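Local structure of flavodoxin (Fusobacterium nucleatum, 6OHK) at residues K83-L87 with G116-G120; A12-T18 with V55-Y59. The protein binds flavin mononucleotide and carries electrons, probably as a low-potential donor to several redox enzymes. The protein carries 1 engineered substitution. All coordinates share one frame; numbering follows the deposited sequence.

Interaction 1: K83-L87 with G116-G120; sequences KVVGL and GKVVG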
loop_
_atom_site.group_PDB
_atom_site.type_symbol
_atom_site.label_atom_id
_atom_site.label_comp_id
_atom_site.label_asym_id
_atom_site.label_seq_id
_atom_site.Cartn_x
_atom_site.Cartn_y
_atom_site.Cartn_z
ATOM N N LYS A 83 5.564 11.085 9.145
ATOM C CA LYS A 83 5.287 9.692 8.843
ATOM C C LYS A 83 5.862 9.304 7.504
ATOM O O LYS A 83 5.959 10.111 6.581
ATOM C CB LYS A 83 3.797 9.394 8.906
ATOM C CG LYS A 83 3.158 9.734 10.251
ATOM C CD LYS A 83 1.759 9.116 10.304
ATOM C CE LYS A 83 0.948 9.564 11.518
ATOM N NZ LYS A 83 1.631 9.238 12.803
ATOM N N VAL A 84 6.246 8.036 7.411
ATOM C CA VAL A 84 6.832 7.446 6.225
ATOM C C VAL A 84 5.937 6.283 5.828
ATOM O O VAL A 84 5.716 5.366 6.630
ATOM C CB VAL A 84 8.254 6.956 6.522
ATOM C CG1 VAL A 84 8.873 6.375 5.270
ATOM C CG2 VAL A 84 9.108 8.099 7.065
ATOM N N VAL A 85 5.396 6.326 4.610
ATOM C CA VAL A 85 4.314 5.433 4.208
ATOM C C VAL A 85 4.670 4.720 2.916
ATOM O O VAL A 85 5.032 5.377 1.923
ATOM C CB VAL A 85 3.035 6.241 4.009
ATOM C CG1 VAL A 85 1.864 5.346 3.696
ATOM C CG2 VAL A 85 2.748 7.108 5.223
ATOM N N GLY A 86 4.521 3.407 2.908
ATOM C CA GLY A 86 4.523 2.625 1.680
ATOM C C GLY A 86 3.117 2.155 1.358
ATOM O O GLY A 86 2.374 1.763 2.261
ATOM N N LEU A 87 2.760 2.193 0.076
ATOM C CA LEU A 87 1.451 1.803 -0.420
ATOM C C LEU A 87 1.570 0.537 -1.243
ATOM O O LEU A 87 2.488 0.420 -2.074
ATOM C CB LEU A 87 0.901 2.923 -1.297
ATOM C CG LEU A 87 0.828 4.276 -0.647
ATOM C CD1 LEU A 87 0.383 5.310 -1.691
ATOM C CD2 LEU A 87 -0.111 4.296 0.546
ATOM N N GLY A 116 2.820 13.788 4.951
ATOM C CA GLY A 116 3.625 12.584 5.006
ATOM C C GLY A 116 4.495 12.418 3.792
ATOM O O GLY A 116 4.375 13.133 2.792
ATOM N N LYS A 117 5.358 11.428 3.869
ATOM C CA LYS A 117 6.238 11.051 2.780
ATOM C C LYS A 117 5.848 9.661 2.300
ATOM O O LYS A 117 5.784 8.749 3.120
ATOM C CB LYS A 117 7.664 11.012 3.372
ATOM C CG LYS A 117 8.774 10.808 2.414
ATOM C CD LYS A 117 10.134 10.848 3.119
ATOM C CE LYS A 117 11.197 10.973 2.018
ATOM N NZ LYS A 117 12.575 11.118 2.543
ATOM N N VAL A 118 5.667 9.475 0.997
ATOM C CA VAL A 118 5.405 8.166 0.411
ATOM C C VAL A 118 6.696 7.656 -0.192
ATOM O O VAL A 118 7.350 8.367 -0.978
ATOM C CB VAL A 118 4.288 8.222 -0.645
ATOM C CG1 VAL A 118 4.114 6.855 -1.296
ATOM C CG2 VAL A 118 3.013 8.679 0.036
ATOM N N VAL A 119 7.085 6.459 0.173
ATOM C CA VAL A 119 8.322 5.844 -0.270
ATOM C C VAL A 119 8.017 4.552 -1.021
ATOM O O VAL A 119 6.901 4.046 -0.971
ATOM C CB VAL A 119 9.259 5.584 0.930
ATOM C CG1 VAL A 119 9.665 6.903 1.598
ATOM C CG2 VAL A 119 8.598 4.674 1.957
ATOM N N GLY A 120 9.014 4.004 -1.709
ATOM C CA GLY A 120 8.803 2.759 -2.411
ATOM C C GLY A 120 8.044 2.877 -3.715
ATOM O O GLY A 120 7.218 2.019 -4.025
HETATM O O HOH W 1 4.357 3.548 -1.827
#
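The two strands of a beta-alpha-beta unit, 84-90 and 117-118, joined in the chain through helix 103-113, meet here as parallel neighbours, with V84 bridging K117 and V85 bridging V118. Three backbone hydrogen bonds give the evidence for the pairing. K117 N donates to K83 O over 3.1 Å with an N-H...O angle of 165°, the amide of V85 returns a bond to the carbonyl of K117, and V119 N reaches V85 O at 2.9 Å. V85 therefore uses both its N-H and its C=O on the same neighbour. A CA-H...O contact from V118 CA to V85 O, 3.2 Å long, adds a further donor to that oxygen. Direct pairing stops there: water 1 takes the N-H of L87 and gives a hydrogen to V119 O, continuing the link where the strands diverge.

Side chains meet on both faces. On the face of V84, its CG1 branch lies against both methyls of V119, 3.7 Å from CG2. With CG1 anti to the backbone N (chi1 -178°), this is the branch turned to V119. On the face of V85 and V118, L87 CD1 meets V118 CG1 at 4.1 Å, the two side chains crossing at roughly a right angle. V85, L87 and V118 also pack on V111 or Y108 of helix 103-113, so the connecting helix covers this face. K117 sends its extended chain away from the strand to a salt bridge with E168. Parallel strands joined through a helix laid on one face form the repeating crossover of the flavodoxin-like alpha/beta fold.

Interaction 2: A12-T18 with V55-Y59; sequences ATLTGTT and VTPTY. Engineered in segment 12-18: G16 (natural residue Lys). With FMN (flavin mononucleotide), chain B.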
loop_
_atom_site.group_PDB
_atom_site.type_symbol
_atom_site.label_atom_id
_atom_site.label_comp_id
_atom_site.label_asym_id
_atom_site.label_seq_id
_atom_site.Cartn_x
_atom_site.Cartn_y
_atom_site.Cartn_z
ATOM N N ALA A 12 -7.324 -3.962 3.772
ATOM C CA ALA A 12 -8.700 -4.389 3.620
ATOM C C ALA A 12 -8.718 -5.513 2.611
ATOM O O ALA A 12 -7.816 -5.636 1.795
ATOM C CB ALA A 12 -9.576 -3.239 3.128
ATOM N N THR A 13 -9.787 -6.304 2.635
ATOM C CA THR A 13 -9.935 -7.408 1.677
ATOM C C THR A 13 -11.402 -7.696 1.445
ATOM O O THR A 13 -12.200 -7.589 2.376
ATOM C CB THR A 13 -9.220 -8.675 2.169
ATOM O OG1 THR A 13 -9.221 -9.672 1.145
ATOM C CG2 THR A 13 -9.885 -9.261 3.397
ATOM N N LEU A 14 -11.770 -8.033 0.202
ATOM C CA LEU A 14 -13.103 -8.586 -0.049
ATOM C C LEU A 14 -13.067 -10.105 -0.097
ATOM O O LEU A 14 -13.806 -10.765 0.648
ATOM C CB LEU A 14 -13.688 -8.032 -1.339
ATOM C CG LEU A 14 -15.093 -8.546 -1.672
ATOM C CD1 LEU A 14 -16.133 -8.087 -0.660
ATOM C CD2 LEU A 14 -15.470 -8.138 -3.096
ATOM N N THR A 15 -12.233 -10.675 -0.958
ATOM C CA THR A 15 -12.215 -12.115 -1.149
ATOM C C THR A 15 -10.991 -12.827 -0.615
ATOM O O THR A 15 -10.851 -14.043 -0.849
ATOM C CB THR A 15 -12.496 -12.474 -2.609
ATOM O OG1 THR A 15 -11.664 -11.735 -3.510
ATOM C CG2 THR A 15 -13.945 -12.206 -2.976
ATOM N N GLY A 16 -10.124 -12.152 0.130
ATOM C CA GLY A 16 -9.058 -12.802 0.854
ATOM C C GLY A 16 -7.697 -12.734 0.233
ATOM O O GLY A 16 -6.718 -13.061 0.913
ATOM N N THR A 17 -7.564 -12.294 -1.005
ATOM C CA THR A 17 -6.247 -12.314 -1.634
ATOM C C THR A 17 -5.285 -11.422 -0.870
ATOM O O THR A 17 -4.114 -11.772 -0.655
ATOM C CB THR A 17 -6.344 -11.819 -3.081
ATOM O OG1 THR A 17 -7.405 -12.485 -3.768
ATOM C CG2 THR A 17 -5.047 -12.071 -3.815
ATOM N N THR A 18 -5.759 -10.254 -0.457
ATOM C CA THR A 18 -4.910 -9.298 0.238
ATOM C C THR A 18 -4.365 -9.877 1.538
ATOM O O THR A 18 -3.248 -9.511 1.946
ATOM C CB THR A 18 -5.690 -7.999 0.468
ATOM O OG1 THR A 18 -6.056 -7.428 -0.779
ATOM C CG2 THR A 18 -4.836 -6.981 1.149
ATOM N N VAL A 55 -2.384 -1.106 2.513
ATOM C CA VAL A 55 -2.601 -2.123 1.483
ATOM C C VAL A 55 -4.070 -2.142 1.092
ATOM O O VAL A 55 -4.950 -2.222 1.950
ATOM C CB VAL A 55 -2.200 -3.511 2.011
ATOM C CG1 VAL A 55 -2.288 -4.539 0.892
ATOM C CG2 VAL A 55 -0.833 -3.498 2.679
ATOM N N THR A 56 -4.344 -2.103 -0.202
ATOM C CA THR A 56 -5.722 -2.253 -0.667
ATOM C C THR A 56 -5.799 -2.966 -2.010
ATOM O O THR A 56 -5.008 -2.673 -2.905
ATOM C CB THR A 56 -6.453 -0.898 -0.755
ATOM O OG1 THR A 56 -7.848 -1.112 -1.029
ATOM C CG2 THR A 56 -5.843 0.025 -1.817
ATOM N N PRO A 57 -6.769 -3.857 -2.188
ATOM C CA PRO A 57 -7.191 -4.235 -3.537
ATOM C C PRO A 57 -7.976 -3.106 -4.174
ATOM O O PRO A 57 -8.354 -2.128 -3.549
ATOM C CB PRO A 57 -8.064 -5.456 -3.277
ATOM C CG PRO A 57 -8.732 -5.135 -1.945
ATOM C CD PRO A 57 -7.649 -4.429 -1.147
ATOM N N THR A 58 -8.252 -3.248 -5.457
ATOM C CA THR A 58 -8.957 -2.233 -6.234
ATOM C C THR A 58 -10.302 -2.790 -6.669
ATOM O O THR A 58 -10.399 -3.937 -7.120
ATOM C CB THR A 58 -8.156 -1.919 -7.476
ATOM O OG1 THR A 58 -6.770 -1.829 -7.144
ATOM C CG2 THR A 58 -8.673 -0.707 -8.213
ATOM N N TYR A 59 -11.318 -1.943 -6.568
ATOM C CA TYR A 59 -12.671 -2.283 -6.980
ATOM C C TYR A 59 -13.292 -1.035 -7.585
ATOM O O TYR A 59 -12.752 0.068 -7.501
ATOM C CB TYR A 59 -13.503 -2.774 -5.784
ATOM C CG TYR A 59 -13.112 -4.168 -5.348
ATOM C CD1 TYR A 59 -13.510 -5.261 -6.090
ATOM C CD2 TYR A 59 -12.263 -4.394 -4.265
ATOM C CE1 TYR A 59 -13.122 -6.520 -5.748
ATOM C CE2 TYR A 59 -11.891 -5.658 -3.917
ATOM C CZ TYR A 59 -12.324 -6.719 -4.651
ATOM O OH TYR A 59 -11.987 -8.028 -4.400
HETATM N N1 FMN B . -8.354 -4.628 -10.192
HETATM C C2 FMN B . -7.778 -3.435 -10.656
HETATM O O2 FMN B . -6.607 -3.336 -10.817
HETATM N N3 FMN B . -8.663 -2.344 -10.965
HETATM C C4 FMN B . -10.026 -2.373 -10.844
HETATM O O4 FMN B . -10.659 -1.377 -11.129
HETATM C C4A FMN B . -10.585 -3.599 -10.393
HETATM N N5 FMN B . -11.969 -3.696 -10.261
HETATM C C5A FMN B . -12.464 -4.971 -9.869
HETATM C C6 FMN B . -13.859 -5.159 -9.850
HETATM C C7 FMN B . -14.384 -6.374 -9.459
HETATM C C7M FMN B . -15.919 -6.418 -9.404
HETATM C C8 FMN B . -13.544 -7.444 -9.183
HETATM C C8M FMN B . -14.163 -8.745 -8.721
HETATM C C9 FMN B . -12.163 -7.260 -9.208
HETATM C C9A FMN B . -11.637 -6.047 -9.575
HETATM N N10 FMN B . -10.194 -5.875 -9.597
HETATM C C10 FMN B . -9.715 -4.669 -10.061
HETATM C "C1'" FMN B . -9.299 -6.980 -9.259
HETATM C "C2'" FMN B . -9.174 -7.156 -7.716
HETATM O "O2'" FMN B . -8.680 -5.991 -7.080
HETATM C "C3'" FMN B . -8.180 -8.296 -7.431
HETATM O "O3'" FMN B . -8.787 -9.498 -7.861
HETATM C "C4'" FMN B . -7.700 -8.439 -5.987
HETATM O "O4'" FMN B . -6.685 -9.436 -5.954
HETATM C "C5'" FMN B . -8.816 -8.814 -5.020
HETATM O "O5'" FMN B . -8.289 -8.733 -3.705
HETATM P P FMN B . -9.128 -9.306 -2.459
HETATM O O1P FMN B . -8.216 -9.048 -1.282
HETATM O O2P FMN B . -10.439 -8.606 -2.338
HETATM O O3P FMN B . -9.335 -10.805 -2.711
HETATM O O HOH W 2 -12.725 -10.363 -5.616
#
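A tyrosine hydroxyl shares one phosphate oxygen with two loop amides: Y59 OH donates to FMN O2P at 2.6 Å, and L14 N and T15 N donate to the same atom. This is the phosphate-binding loop of flavodoxins, running from A12 into the first turn of helix 17-28. Threonine hydroxyls and backbone N-H groups divide the phosphate between them. T13 OG1, T18 OG1 and T18 N converge on O1P, whereas T15 OG1, T17 OG1 and T17 N take O3P, T15 OG1 at 2.6 Å. With the amides of T17 and T18 at the helix start directed at it, the anion is probably stabilised by the helix dipole as well. T13 OG1 also accepts from the amide of G16, an engineered residue at the N-cap, in an ST motif that closes the loop.

Direct contact between the segments is mainly van der Waals. A chi1 of -62° sets T18 OG1 beside the backbone N, toward the phosphate, and leaves CG2 to lie against V55 CG1 at 3.5 Å, the two side chains running antiparallel. P57 CD sits 3.2 Å from A12 O, and the proline CB meets FMN O5', while A12 N makes just a weak hydrogen bond to V55 O. L14 CD2 approaches the Y59 ring obliquely, 3.8 Å from CZ.

On the other segment, T58 grips the ribityl chain twice, its amide donating to FMN O2' and its carbonyl accepting from that hydroxyl; O2' also lies over one face of the Y59 ring. At the ring's edge, in its plane, water 2 donates to both Y59 OH and T15 OG1, each at 2.7 Å.

How the interactions relate
From the N terminus, the chain passes strand 7-11 and enters the phosphate loop. Interaction 2 closes first, when strand 51-59 brings V55-Y59 back to A12-T18 after 36 intervening residues. Interaction 1 opens only later, at K83, and closes at G116-G120 after a further 28 residues that include helix 103-113. The two loops are thus in series, neither nested nor crossed. Strands 51-59 and 84-90 are neighbours in one sheet, which joins the contacts although their centres lie about 20 Å apart, on opposite sides of the chain's centre. Interaction 2 ties the phosphate loop and the start of helix 17-28 to the end of strand 51-59, where FMN is held; interaction 1 joins strands 84-90 and 117-118.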